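Local coordinates for protein probable acetolactate synthase isozyme III (Small subunit) (Nitrosomonas europaea ATCC 19718, PDB 2PC6) that probably serves as the regulatory small subunit of a larger enzyme and is built from two successive domains of the ACT clan, at residues G16-V21 / L66-V72; R47-V51 / V153-S157; M89-A95 / E120-L126. All blocks are in the same frame, centred on the assembly; numbering follows the deposited sequence.

In the fold
The three contacts are spread along an elongated chain. Interaction 1 joins the start of helix 17-28 to the end of helix 56-68 and the turn after it, which holds the calcium site. Interaction 2 lies about 16 Å from it, centre to centre, and adjoins it: the methyl end of Met-48, a selenomethionine, packs on Leu-18 and its selenium on Val-21. In interaction 2 the first domain's sheet meets strand 145-157 of the second. That strand neighbours strand 83-94, which carries one side of interaction 3, whose centre is about 25 Å from that of interaction 2. Interactions 1 and 3 are about 36 Å apart between centres, yet all three touch the second subunit.

Interaction 1 of 3, residues G16-V21 / L66-V72; sequences GALSRV and LNKLIEV. With CA (calcium ion), chain E.
A salt bridge between Arg-20 and Glu-71 and an apolar contact centred on Val-21 join the start of helix 17-28 to the end of helix 56-68 and the turn that follows it. Arg-20 grips the carboxylate side-on: NE donates to Glu-71 OE1 at 3.1 Å and NH2 to Glu-71 OE2 at 3.0 Å, both bonds nearly straight. The carboxylate lies close to the guanidinium plane, but the two flat groups are twisted 36° apart, and NE approaches its oxygen from outside the carboxylate plane. A bend at chi3 of Arg-20 (-77°) turns the guanidinium back along the helix, with one face over Gly-16 C, while the Glu-71 chain, extended beyond CG, reaches across to it. Glu-71 was built in two conformers, and this pairing belongs to one of them; its OE1 also lies 3.2 Å from Ala-17 CA.

In the next residue along the helix, the two methyls of Val-21 divide the apolar work. CG2 touches Leu-69 CD1 at 3.7 Å and, less closely, Val-72 CG2, whereas CG1 meets Leu-66 CD2 at 4.0 Å. Gly-16, at the N-cap, accepts through its O from both Arg-20 N and Ser-19 OG. Behind the turn, the carbonyl oxygens of Asn-67, Leu-69 and Val-72 bind the calcium ion together with two waters, one of which also donates to Ile-70 O. Two helices packed on one face of a four-stranded antiparallel sheet of order 2-3-1-4 are the hallmark of the beta-alpha-beta-beta-alpha-beta ACT fold.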
ATOM      1  N   GLY A  16       1.055  -7.611  16.666  1.00 59.48           N
ATOM      2  CA  GLY A  16       1.574  -6.553  17.516  1.00 59.35           C
ATOM      3  C   GLY A  16       2.789  -5.896  16.897  1.00 58.88           C
ATOM      4  O   GLY A  16       3.053  -4.716  17.145  1.00 59.81           O
ATOM      5  N   ALA A  17       3.517  -6.666  16.089  1.00 58.62           N
ATOM      6  CA  ALA A  17       4.676  -6.148  15.333  1.00 58.04           C
ATOM      7  C   ALA A  17       4.416  -4.746  14.851  1.00 57.48           C
ATOM      8  O   ALA A  17       5.208  -3.827  15.115  1.00 58.10           O
ATOM      9  CB  ALA A  17       4.973  -7.021  14.136  1.00 57.91           C
ATOM     10  N   LEU A  18       3.298  -4.570  14.155  1.00 56.70           N
ATOM     11  CA  LEU A  18       3.035  -3.281  13.533  1.00 55.64           C
ATOM     12  C   LEU A  18       2.529  -2.281  14.565  1.00 54.69           C
ATOM     13  O   LEU A  18       2.874  -1.080  14.482  1.00 55.37           O
ATOM     14  CB  LEU A  18       2.060  -3.378  12.330  1.00 55.27           C
ATOM     15  CG  LEU A  18       1.477  -1.989  11.977  1.00 56.54           C
ATOM     16  CD1 LEU A  18       2.538  -1.105  11.303  1.00 55.57           C
ATOM     17  CD2 LEU A  18       0.242  -2.063  11.102  1.00 60.42           C
ATOM     18  N   SER A  19       1.708  -2.730  15.519  1.00 53.30           N
ATOM     19  CA  SER A  19       1.256  -1.780  16.538  1.00 52.88           C
ATOM     20  C   SER A  19       2.446  -1.235  17.365  1.00 52.05           C
ATOM     21  O   SER A  19       2.412  -0.088  17.816  1.00 52.72           O
ATOM     22  CB  SER A  19       0.204  -2.383  17.478  1.00 52.70           C
ATOM     23  OG  SER A  19       0.879  -3.233  18.381  1.00 51.93           O
ATOM     24  N   ARG A  20       3.486  -2.053  17.551  1.00 50.57           N
ATOM     25  CA  ARG A  20       4.685  -1.588  18.247  1.00 50.30           C
ATOM     26  C   ARG A  20       5.528  -0.600  17.410  1.00 50.06           C
ATOM     27  O   ARG A  20       6.076   0.366  17.949  1.00 49.88           O
ATOM     28  CB  ARG A  20       5.520  -2.768  18.759  1.00 48.64           C
ATOM     29  CG  ARG A  20       4.927  -3.322  20.050  1.00 50.18           C
ATOM     30  CD  ARG A  20       5.709  -4.535  20.640  1.00 48.04           C
ATOM     31  NE  ARG A  20       5.428  -5.769  19.912  1.00 48.83           N
ATOM     32  CZ  ARG A  20       4.370  -6.550  20.155  1.00 50.73           C
ATOM     33  NH1 ARG A  20       3.479  -6.209  21.091  1.00 47.87           N
ATOM     34  NH2 ARG A  20       4.187  -7.670  19.450  1.00 49.92           N
ATOM     35  N   VAL A  21       5.631  -0.843  16.104  1.00 49.67           N
ATOM     36  CA  VAL A  21       6.311   0.072  15.236  1.00 49.86           C
ATOM     37  C   VAL A  21       5.532   1.396  15.168  1.00 50.78           C
ATOM     38  O   VAL A  21       6.127   2.474  15.215  1.00 50.57           O
ATOM     39  CB  VAL A  21       6.553  -0.551  13.861  1.00 50.68           C
ATOM     40  CG1 VAL A  21       6.910   0.533  12.810  1.00 47.91           C
ATOM     41  CG2 VAL A  21       7.677  -1.585  13.994  1.00 49.76           C
ATOM     42  N   LEU A  66      14.187   2.376  15.798  1.00 52.03           N
ATOM     43  CA  LEU A  66      13.536   1.245  15.130  1.00 51.38           C
ATOM     44  C   LEU A  66      14.377  -0.027  15.176  1.00 51.14           C
ATOM     45  O   LEU A  66      13.850  -1.123  15.388  1.00 50.62           O
ATOM     46  CB  LEU A  66      13.154   1.586  13.689  1.00 50.87           C
ATOM     47  CG  LEU A  66      11.843   2.317  13.443  1.00 48.57           C
ATOM     48  CD1 LEU A  66      11.867   2.932  12.065  1.00 45.12           C
ATOM     49  CD2 LEU A  66      10.741   1.353  13.532  1.00 46.04           C
ATOM     50  N   ASN A  67      15.681   0.129  14.967  1.00 51.48           N
ATOM     51  CA  ASN A  67      16.586  -1.016  14.956  1.00 52.26           C
ATOM     52  C   ASN A  67      16.622  -1.724  16.295  1.00 52.25           C
ATOM     53  O   ASN A  67      16.822  -2.929  16.326  1.00 51.89           O
ATOM     54  CB  ASN A  67      17.999  -0.629  14.507  1.00 52.39           C
ATOM     55  CG  ASN A  67      18.203  -0.833  13.018  1.00 54.35           C
ATOM     56  OD1 ASN A  67      18.703   0.063  12.306  1.00 57.11           O
ATOM     57  ND2 ASN A  67      17.812  -2.014  12.524  1.00 53.87           N
ATOM     58  N   LYS A  68      16.401  -0.964  17.373  1.00 52.37           N
ATOM     59  CA  LYS A  68      16.392  -1.485  18.722  1.00 53.18           C
ATOM     60  C   LYS A  68      15.254  -2.484  18.935  1.00 52.97           C
ATOM     61  O   LYS A  68      15.419  -3.421  19.731  1.00 53.23           O
ATOM     62  CB  LYS A  68      16.287  -0.356  19.774  1.00 53.65           C
ATOM     63  CG  LYS A  68      17.617   0.185  20.307  1.00 54.60           C
ATOM     64  N   LEU A  69      14.109  -2.275  18.267  1.00 51.66           N
ATOM     65  CA  LEU A  69      12.979  -3.198  18.383  1.00 50.64           C
ATOM     66  C   LEU A  69      13.436  -4.566  17.936  1.00 50.45           C
ATOM     67  O   LEU A  69      14.074  -4.668  16.910  1.00 49.78           O
ATOM     68  CB  LEU A  69      11.805  -2.749  17.506  1.00 50.45           C
ATOM     69  CG  LEU A  69      11.162  -1.387  17.761  1.00 50.47           C
ATOM     70  CD1 LEU A  69      10.014  -1.131  16.814  1.00 48.02           C
ATOM     71  CD2 LEU A  69      10.686  -1.251  19.228  1.00 50.91           C
ATOM     72  N   ILE A  70      13.140  -5.620  18.699  1.00 51.24           N
ATOM     73  CA  ILE A  70      13.548  -6.982  18.256  1.00 51.62           C
ATOM     74  C   ILE A  70      12.797  -7.490  16.994  1.00 51.17           C
ATOM     75  O   ILE A  70      13.290  -8.369  16.286  1.00 50.99           O
ATOM     76  CB  ILE A  70      13.540  -8.080  19.379  1.00 51.38           C
ATOM     77  CG1 ILE A  70      12.122  -8.381  19.869  1.00 52.19           C
ATOM     78  CG2 ILE A  70      14.502  -7.719  20.516  1.00 52.80           C
ATOM     79  N   GLU A  71      11.617  -6.945  16.721  0.50 50.80           N
ATOM     80  CA  GLU A  71      10.813  -7.418  15.592  0.50 50.49           C
ATOM     81  C   GLU A  71      11.246  -6.786  14.258  0.50 51.10           C
ATOM     82  O   GLU A  71      10.831  -7.236  13.176  0.50 50.90           O
ATOM     83  CB  GLU A  71       9.317  -7.215  15.852  0.50 50.05           C
ATOM     84  CG  GLU A  71       8.705  -8.212  16.846  0.50 47.51           C
ATOM     85  CD  GLU A  71       7.352  -7.742  17.390  0.50 44.78           C
ATOM     86  OE1 GLU A  71       7.093  -6.520  17.451  0.50 42.45           O
ATOM     87  OE2 GLU A  71       6.547  -8.604  17.780  0.50 43.22           O
ATOM     88  N   VAL A  72      12.082  -5.751  14.350  1.00 51.16           N
ATOM     89  CA  VAL A  72      12.694  -5.142  13.204  1.00 50.98           C
ATOM     90  C   VAL A  72      14.056  -5.804  12.941  1.00 51.85           C
ATOM     91  O   VAL A  72      14.955  -5.756  13.759  1.00 50.88           O
ATOM     92  CB  VAL A  72      12.857  -3.666  13.473  1.00 51.67           C
ATOM     93  CG1 VAL A  72      13.835  -3.018  12.455  1.00 50.49           C
ATOM     94  CG2 VAL A  72      11.448  -2.980  13.481  1.00 49.90           C
TER
HETATM   95 CA    CA E 301      16.282  -5.201  15.796  1.00 73.11          CA
HETATM   96  O   HOH W   1      16.232  -7.666  15.984  1.00 58.40           O
HETATM   97  O   HOH W   2      18.395  -5.943  16.118  1.00 74.64           O

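Interaction 2 of 3, residues R47-V51 / V153-S157; sequences RMTLV and VSGLS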
ATOM      1  N   ARG A  47       7.593  -6.932   4.756  1.00 54.71           N
ATOM      2  CA  ARG A  47       8.412  -5.827   4.254  1.00 54.46           C
ATOM      3  C   ARG A  47       7.609  -4.563   4.432  1.00 54.55           C
ATOM      4  O   ARG A  47       6.479  -4.434   3.975  1.00 54.27           O
ATOM      5  CB  ARG A  47       8.774  -6.048   2.772  1.00 54.79           C
ATOM      6  CG  ARG A  47       9.444  -4.864   2.029  1.00 53.72           C
ATOM      7  CD  ARG A  47      10.923  -4.852   2.313  1.00 54.16           C
ATOM      8  NE  ARG A  47      11.685  -3.791   1.636  1.00 53.04           N
ATOM      9  CZ  ARG A  47      12.627  -4.009   0.716  1.00 50.87           C
ATOM     10  NH1 ARG A  47      12.913  -5.238   0.310  1.00 50.19           N
ATOM     11  NH2 ARG A  47      13.291  -2.997   0.192  1.00 48.45           N
HETATM   12  N   MSE A  48       8.176  -3.623   5.142  1.00 55.28           N
HETATM   13  CA  MSE A  48       7.452  -2.410   5.360  1.00 55.41           C
HETATM   14  C   MSE A  48       8.161  -1.304   4.657  1.00 54.49           C
HETATM   15  O   MSE A  48       9.390  -1.196   4.720  1.00 54.17           O
HETATM   16  CB  MSE A  48       7.363  -2.097   6.836  1.00 55.77           C
HETATM   17  CG  MSE A  48       6.625  -0.813   7.137  1.00 60.73           C
HETATM   18 SE   MSE A  48       6.430  -0.552   9.102  1.00 75.05          SE
HETATM   19  CE  MSE A  48       5.463  -2.253   9.565  1.00 65.55           C
ATOM     20  N   THR A  49       7.367  -0.475   4.002  1.00 53.50           N
ATOM     21  CA  THR A  49       7.865   0.746   3.451  1.00 52.95           C
ATOM     22  C   THR A  49       7.118   1.873   4.134  1.00 51.92           C
ATOM     23  O   THR A  49       5.904   1.983   4.019  1.00 51.32           O
ATOM     24  CB  THR A  49       7.648   0.816   1.930  1.00 53.57           C
ATOM     25  OG1 THR A  49       8.191  -0.365   1.323  1.00 54.82           O
ATOM     26  CG2 THR A  49       8.329   2.015   1.390  1.00 50.95           C
ATOM     27  N   LEU A  50       7.872   2.713   4.808  1.00 50.37           N
ATOM     28  CA  LEU A  50       7.326   3.793   5.528  1.00 51.33           C
ATOM     29  C   LEU A  50       7.930   5.135   5.051  1.00 52.17           C
ATOM     30  O   LEU A  50       9.149   5.244   4.826  1.00 52.46           O
ATOM     31  CB  LEU A  50       7.698   3.542   6.973  1.00 51.96           C
ATOM     32  CG  LEU A  50       7.163   4.442   8.044  1.00 53.65           C
ATOM     33  CD1 LEU A  50       7.386   3.672   9.303  1.00 56.25           C
ATOM     34  CD2 LEU A  50       7.957   5.756   8.057  1.00 56.28           C
ATOM     35  N   VAL A  51       7.091   6.151   4.893  1.00 51.52           N
ATOM     36  CA  VAL A  51       7.579   7.461   4.510  1.00 51.40           C
ATOM     37  C   VAL A  51       7.422   8.386   5.694  1.00 51.17           C
ATOM     38  O   VAL A  51       6.344   8.481   6.270  1.00 50.03           O
ATOM     39  CB  VAL A  51       6.786   8.061   3.329  1.00 51.68           C
ATOM     40  CG1 VAL A  51       7.201   9.500   3.089  1.00 50.75           C
ATOM     41  CG2 VAL A  51       6.957   7.219   2.092  1.00 51.94           C
ATOM     42  N   VAL A 153       3.615   4.236  -0.697  1.00 45.16           N
ATOM     43  CA  VAL A 153       4.749   3.825  -1.502  1.00 45.44           C
ATOM     44  C   VAL A 153       5.208   2.407  -1.249  1.00 45.56           C
ATOM     45  O   VAL A 153       5.162   1.886  -0.134  1.00 46.24           O
ATOM     46  CB  VAL A 153       5.963   4.740  -1.280  1.00 45.69           C
ATOM     47  CG1 VAL A 153       7.210   4.127  -1.938  1.00 45.12           C
ATOM     48  CG2 VAL A 153       5.700   6.126  -1.872  1.00 46.61           C
ATOM     49  N   SER A 154       5.638   1.779  -2.314  1.00 45.03           N
ATOM     50  CA  SER A 154       6.366   0.572  -2.194  1.00 45.30           C
ATOM     51  C   SER A 154       7.667   0.741  -2.998  1.00 44.78           C
ATOM     52  O   SER A 154       7.638   1.169  -4.153  1.00 44.35           O
ATOM     53  CB  SER A 154       5.527  -0.532  -2.737  1.00 45.33           C
ATOM     54  OG  SER A 154       6.391  -1.579  -3.106  1.00 51.90           O
ATOM     55  N   GLY A 155       8.806   0.455  -2.374  1.00 44.96           N
ATOM     56  CA  GLY A 155      10.097   0.642  -3.031  1.00 45.11           C
ATOM     57  C   GLY A 155      11.118  -0.467  -2.869  1.00 45.33           C
ATOM     58  O   GLY A 155      11.056  -1.285  -1.935  1.00 46.05           O
ATOM     59  N   LEU A 156      12.081  -0.485  -3.774  1.00 44.71           N
ATOM     60  CA  LEU A 156      13.193  -1.416  -3.685  1.00 44.85           C
ATOM     61  C   LEU A 156      14.443  -0.631  -4.082  1.00 45.13           C
ATOM     62  O   LEU A 156      14.336   0.360  -4.826  1.00 45.72           O
ATOM     63  CB  LEU A 156      12.996  -2.615  -4.624  1.00 43.77           C
ATOM     64  CG  LEU A 156      11.869  -3.621  -4.334  1.00 45.08           C
ATOM     65  CD1 LEU A 156      11.792  -4.760  -5.388  1.00 41.39           C
ATOM     66  CD2 LEU A 156      12.027  -4.181  -2.894  1.00 44.29           C
ATOM     67  N   SER A 157      15.599  -1.043  -3.570  1.00 44.75           N
ATOM     68  CA  SER A 157      16.881  -0.532  -4.032  1.00 46.07           C
ATOM     69  C   SER A 157      17.115  -0.894  -5.498  1.00 46.69           C
ATOM     70  O   SER A 157      16.584  -1.902  -5.972  1.00 47.19           O
ATOM     71  CB  SER A 157      17.972  -1.146  -3.188  1.00 45.98           C
ATOM     72  OG  SER A 157      17.921  -0.604  -1.861  1.00 47.44           O
TER
HETATM   73  O   HOH W   3      15.446  -3.192  -1.522  1.00 33.97           O
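Arg-47, Thr-49 and Val-51 direct their side chains from one face of strand 47-51 onto segment 153-157, whose strand 154-157 runs across it at 106° with the axes 7.1 Å apart at their closest. The guanidinium of Arg-47 is overlaid on one face by the CD2 methyl of Leu-156, which sits 3.5 Å from both NH1 and NH2 of Arg-47. In the arginine chain CG points away from the backbone N (chi1 170°), and the bend at chi2, 83°, brings the planar end over the far part of the segment. Its NH2 also comes within 3.5 Å of Gly-155 O, obliquely and without bonding to it. A water in the guanidinium plane accepts hydrogen bonds from Arg-47 NH2 at 2.8 Å and from Ser-157 N at 3.0 Å, bridging the two segments.

Further along, Thr-49 leans on the opening residue of the partner segment: its CB lies 3.4 Å from Val-153 O, and its CG2 meets Val-153 CG1 at 4.1 Å. Its hydroxyl, on the other branch, faces Gly-155 N only distantly. Val-51 adds a loose methyl contact to Val-153 CG2.

Arg-47 has further polar partners beyond the crossing: NH2 bonds to Ser-8 OG, and NH1 forms a salt bridge with Glu-147 of the second subunit. Since none of the direct contacts is a hydrogen bond, the segments meet by van der Waals packing and their polar link runs through the water. The arginine at this crossing of the two domains also reaches the dimer interface, where a carboxylate probably balances its buried charge.

Interaction 3 of 3, residues M89-A95 / E120-L126; sequences MLVKVRA and ELYTIEL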
HETATM    1  N   MSE A  89      -3.094   3.987  -6.658  1.00 46.27           N
HETATM    2  CA  MSE A  89      -4.164   4.814  -6.190  1.00 46.09           C
HETATM    3  C   MSE A  89      -5.452   4.521  -6.946  1.00 45.09           C
HETATM    4  O   MSE A  89      -5.467   4.333  -8.169  1.00 44.72           O
HETATM    5  CB  MSE A  89      -3.758   6.262  -6.346  1.00 45.97           C
HETATM    6  CG  MSE A  89      -4.851   7.230  -6.148  1.00 52.49           C
HETATM    7 SE   MSE A  89      -4.125   9.080  -6.166  1.00 70.83          SE
HETATM    8  CE  MSE A  89      -3.703   9.219  -8.075  1.00 56.93           C
ATOM      9  N   LEU A  90      -6.529   4.515  -6.183  1.00 44.48           N
ATOM     10  CA  LEU A  90      -7.890   4.443  -6.665  1.00 43.99           C
ATOM     11  C   LEU A  90      -8.632   5.762  -6.335  1.00 43.93           C
ATOM     12  O   LEU A  90      -8.803   6.124  -5.150  1.00 43.54           O
ATOM     13  CB  LEU A  90      -8.587   3.283  -5.954  1.00 44.07           C
ATOM     14  CG  LEU A  90      -8.903   1.965  -6.660  1.00 45.10           C
ATOM     15  CD1 LEU A  90      -7.861   1.499  -7.663  1.00 44.21           C
ATOM     16  CD2 LEU A  90      -9.174   0.902  -5.623  1.00 42.31           C
ATOM     17  N   VAL A  91      -9.105   6.440  -7.382  1.00 42.73           N
ATOM     18  CA  VAL A  91      -9.783   7.719  -7.268  1.00 41.27           C
ATOM     19  C   VAL A  91     -11.192   7.575  -7.811  1.00 42.42           C
ATOM     20  O   VAL A  91     -11.378   7.319  -9.027  1.00 41.52           O
ATOM     21  CB  VAL A  91      -9.094   8.748  -8.165  1.00 40.35           C
ATOM     22  CG1 VAL A  91      -9.653  10.090  -7.899  1.00 38.81           C
ATOM     23  CG2 VAL A  91      -7.645   8.745  -7.885  1.00 41.59           C
ATOM     24  N   LYS A  92     -12.192   7.754  -6.950  1.00 41.85           N
ATOM     25  CA  LYS A  92     -13.579   7.707  -7.439  1.00 41.37           C
ATOM     26  C   LYS A  92     -14.057   9.128  -7.685  1.00 41.07           C
ATOM     27  O   LYS A  92     -13.994   9.949  -6.791  1.00 41.98           O
ATOM     28  CB  LYS A  92     -14.483   6.957  -6.452  1.00 40.72           C
ATOM     29  CG  LYS A  92     -15.958   7.075  -6.721  1.00 41.76           C
ATOM     30  CD  LYS A  92     -16.807   6.435  -5.589  1.00 39.84           C
ATOM     31  CE  LYS A  92     -16.458   4.954  -5.457  1.00 40.16           C
ATOM     32  NZ  LYS A  92     -17.144   4.311  -4.307  1.00 40.49           N
ATOM     33  N   VAL A  93     -14.518   9.401  -8.902  1.00 40.92           N
ATOM     34  CA  VAL A  93     -14.810  10.744  -9.357  1.00 40.32           C
ATOM     35  C   VAL A  93     -16.210  10.810  -9.911  1.00 41.39           C
ATOM     36  O   VAL A  93     -16.700   9.859 -10.525  1.00 42.70           O
ATOM     37  CB  VAL A  93     -13.846  11.217 -10.509  1.00 41.17           C
ATOM     38  CG1 VAL A  93     -12.456  11.466  -9.997  1.00 37.43           C
ATOM     39  CG2 VAL A  93     -13.842  10.190 -11.701  1.00 38.66           C
ATOM     40  N   ARG A  94     -16.840  11.949  -9.674  1.00 40.95           N
ATOM     41  CA  ARG A  94     -18.121  12.283 -10.187  1.00 41.24           C
ATOM     42  C   ARG A  94     -17.890  12.577 -11.658  1.00 41.69           C
ATOM     43  O   ARG A  94     -16.986  13.332 -12.007  1.00 42.44           O
ATOM     44  CB  ARG A  94     -18.605  13.524  -9.422  1.00 40.88           C
ATOM     45  CG  ARG A  94     -19.857  14.252  -9.941  1.00 42.21           C
ATOM     46  CD  ARG A  94     -21.116  13.387  -9.947  1.00 42.52           C
ATOM     47  NE  ARG A  94     -21.579  12.902  -8.651  1.00 43.43           N
ATOM     48  CZ  ARG A  94     -21.785  11.621  -8.369  1.00 44.60           C
ATOM     49  NH1 ARG A  94     -21.515  10.697  -9.286  1.00 49.37           N
ATOM     50  NH2 ARG A  94     -22.234  11.247  -7.177  1.00 41.97           N
ATOM     51  N   ALA A  95     -18.675  11.968 -12.535  1.00 41.62           N
ATOM     52  CA  ALA A  95     -18.434  12.141 -13.941  1.00 41.32           C
ATOM     53  C   ALA A  95     -19.752  12.173 -14.681  1.00 41.25           C
ATOM     54  O   ALA A  95     -20.252  11.132 -15.081  1.00 41.08           O
ATOM     55  CB  ALA A  95     -17.478  11.031 -14.498  1.00 40.53           C
ATOM     56  N   GLU A 120     -22.875   8.106 -13.761  1.00 44.91           N
ATOM     57  CA  GLU A 120     -22.528   9.354 -13.104  1.00 44.61           C
ATOM     58  C   GLU A 120     -21.174   9.297 -12.434  1.00 43.87           C
ATOM     59  O   GLU A 120     -20.709  10.292 -11.878  1.00 43.79           O
ATOM     60  CB  GLU A 120     -23.577   9.690 -12.052  1.00 45.20           C
ATOM     61  CG  GLU A 120     -24.970  10.052 -12.605  1.00 49.09           C
ATOM     62  CD  GLU A 120     -25.856   8.837 -12.938  1.00 53.59           C
ATOM     63  OE1 GLU A 120     -25.618   7.756 -12.356  1.00 55.60           O
ATOM     64  OE2 GLU A 120     -26.802   8.972 -13.779  1.00 54.90           O
ATOM     65  N   LEU A 121     -20.536   8.133 -12.441  1.00 43.47           N
ATOM     66  CA  LEU A 121     -19.193   8.051 -11.848  1.00 42.93           C
ATOM     67  C   LEU A 121     -18.157   7.144 -12.531  1.00 41.90           C
ATOM     68  O   LEU A 121     -18.499   6.273 -13.330  1.00 41.80           O
ATOM     69  CB  LEU A 121     -19.298   7.780 -10.350  1.00 42.10           C
ATOM     70  CG  LEU A 121     -19.527   6.404  -9.772  1.00 44.90           C
ATOM     71  CD1 LEU A 121     -18.262   5.504  -9.881  1.00 47.06           C
ATOM     72  CD2 LEU A 121     -19.906   6.587  -8.292  1.00 44.50           C
ATOM     73  N   TYR A 122     -16.885   7.371 -12.216  1.00 40.88           N
ATOM     74  CA  TYR A 122     -15.818   6.470 -12.613  1.00 39.76           C
ATOM     75  C   TYR A 122     -14.960   6.179 -11.402  1.00 40.15           C
ATOM     76  O   TYR A 122     -14.729   7.087 -10.567  1.00 39.46           O
ATOM     77  CB  TYR A 122     -14.901   7.142 -13.611  1.00 39.29           C
ATOM     78  CG  TYR A 122     -15.421   7.399 -15.008  1.00 40.88           C
ATOM     79  CD1 TYR A 122     -16.236   6.487 -15.663  1.00 39.61           C
ATOM     80  CD2 TYR A 122     -15.013   8.534 -15.700  1.00 40.52           C
ATOM     81  CE1 TYR A 122     -16.629   6.709 -16.946  1.00 41.60           C
ATOM     82  CE2 TYR A 122     -15.408   8.769 -16.965  1.00 40.47           C
ATOM     83  CZ  TYR A 122     -16.220   7.859 -17.585  1.00 42.55           C
ATOM     84  OH  TYR A 122     -16.607   8.098 -18.866  1.00 44.18           O
ATOM     85  N   THR A 123     -14.439   4.954 -11.312  1.00 40.14           N
ATOM     86  CA  THR A 123     -13.340   4.736 -10.414  1.00 40.99           C
ATOM     87  C   THR A 123     -12.111   4.488 -11.235  1.00 41.58           C
ATOM     88  O   THR A 123     -12.092   3.557 -12.036  1.00 42.89           O
ATOM     89  CB  THR A 123     -13.588   3.622  -9.451  1.00 40.90           C
ATOM     90  OG1 THR A 123     -14.670   4.013  -8.628  1.00 41.89           O
ATOM     91  CG2 THR A 123     -12.393   3.447  -8.520  1.00 40.14           C
ATOM     92  N   ILE A 124     -11.100   5.342 -11.055  1.00 41.88           N
ATOM     93  CA  ILE A 124      -9.856   5.295 -11.863  1.00 42.40           C
ATOM     94  C   ILE A 124      -8.680   4.702 -11.101  1.00 42.28           C
ATOM     95  O   ILE A 124      -8.428   5.078  -9.971  1.00 42.53           O
ATOM     96  CB  ILE A 124      -9.486   6.714 -12.363  1.00 41.77           C
ATOM     97  CG1 ILE A 124     -10.671   7.298 -13.164  1.00 44.22           C
ATOM     98  CG2 ILE A 124      -8.244   6.666 -13.237  1.00 41.34           C
ATOM     99  CD1 ILE A 124     -10.585   8.792 -13.495  1.00 40.97           C
ATOM    100  N   GLU A 125      -7.955   3.780 -11.733  1.00 43.75           N
ATOM    101  CA  GLU A 125      -6.797   3.166 -11.121  1.00 43.19           C
ATOM    102  C   GLU A 125      -5.520   3.763 -11.707  1.00 43.45           C
ATOM    103  O   GLU A 125      -5.337   3.761 -12.923  1.00 42.70           O
ATOM    104  CB  GLU A 125      -6.850   1.695 -11.410  1.00 44.35           C
ATOM    105  CG  GLU A 125      -5.727   0.890 -10.816  1.00 46.12           C
ATOM    106  CD  GLU A 125      -5.397  -0.316 -11.692  1.00 56.66           C
ATOM    107  OE1 GLU A 125      -6.210  -1.284 -11.859  1.00 56.37           O
ATOM    108  OE2 GLU A 125      -4.281  -0.285 -12.249  1.00 65.55           O
ATOM    109  N   LEU A 126      -4.640   4.262 -10.834  1.00 44.13           N
ATOM    110  CA  LEU A 126      -3.386   4.889 -11.257  1.00 44.52           C
ATOM    111  C   LEU A 126      -2.208   4.268 -10.546  1.00 43.85           C
ATOM    112  O   LEU A 126      -2.292   4.014  -9.353  1.00 42.49           O
ATOM    113  CB  LEU A 126      -3.377   6.320 -10.776  1.00 46.42           C
ATOM    114  CG  LEU A 126      -3.584   7.423 -11.788  1.00 51.23           C
ATOM    115  CD1 LEU A 126      -5.049   8.023 -11.605  1.00 52.76           C
ATOM    116  CD2 LEU A 126      -2.510   8.509 -11.522  1.00 47.77           C
TER
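Val-93 wedges one methyl between two side chains of the antiparallel partner strand: its CG2 lies 3.7 Å from Tyr-122 CB, at the edge of the tyrosine ring, and 4.0 Å from Ile-124 CD1. Chi1 of -71° sets CG1 anti to the carbonyl carbon and leaves CG2 between the backbone N and the carbonyl carbon, directed at the neighbouring strand. Ala-95 CB fits beside the same ring, 3.7 Å from Tyr-122 CD2. At the far end of this face the selenomethionine Met-89 and Leu-126 lie side by side, and a bend at chi3 of Met-89 tucks its CE against Leu-126 CD2 at 3.7 Å.

On the reverse face the aliphatic part of Lys-92 runs past the hydroxyl of Thr-123 and brings CD up to Leu-121 CD2, while Leu-90 CD1 rests on CB and CG of Glu-125. Arg-94 folds back twice, at chi2 and chi3, until NH1 donates to Glu-120 O at 2.7 Å. Ala-95 N reaches that oxygen from the opposite face of its plane, so two donors hold it. Paired backbone bonds at Met-89/Leu-126, Val-91/Ile-124 and Val-93/Tyr-122 fix the register.

Helix 98-109 covers Val-93, Tyr-122 and Ile-124, and helix 130-139 covers Met-89 and Leu-126. Strands 145-157 and 113-118 flank the pair in the sheet, and on the other face Lys-92, salt-bridged to Glu-147, also reaches Ser-157 of the second subunit.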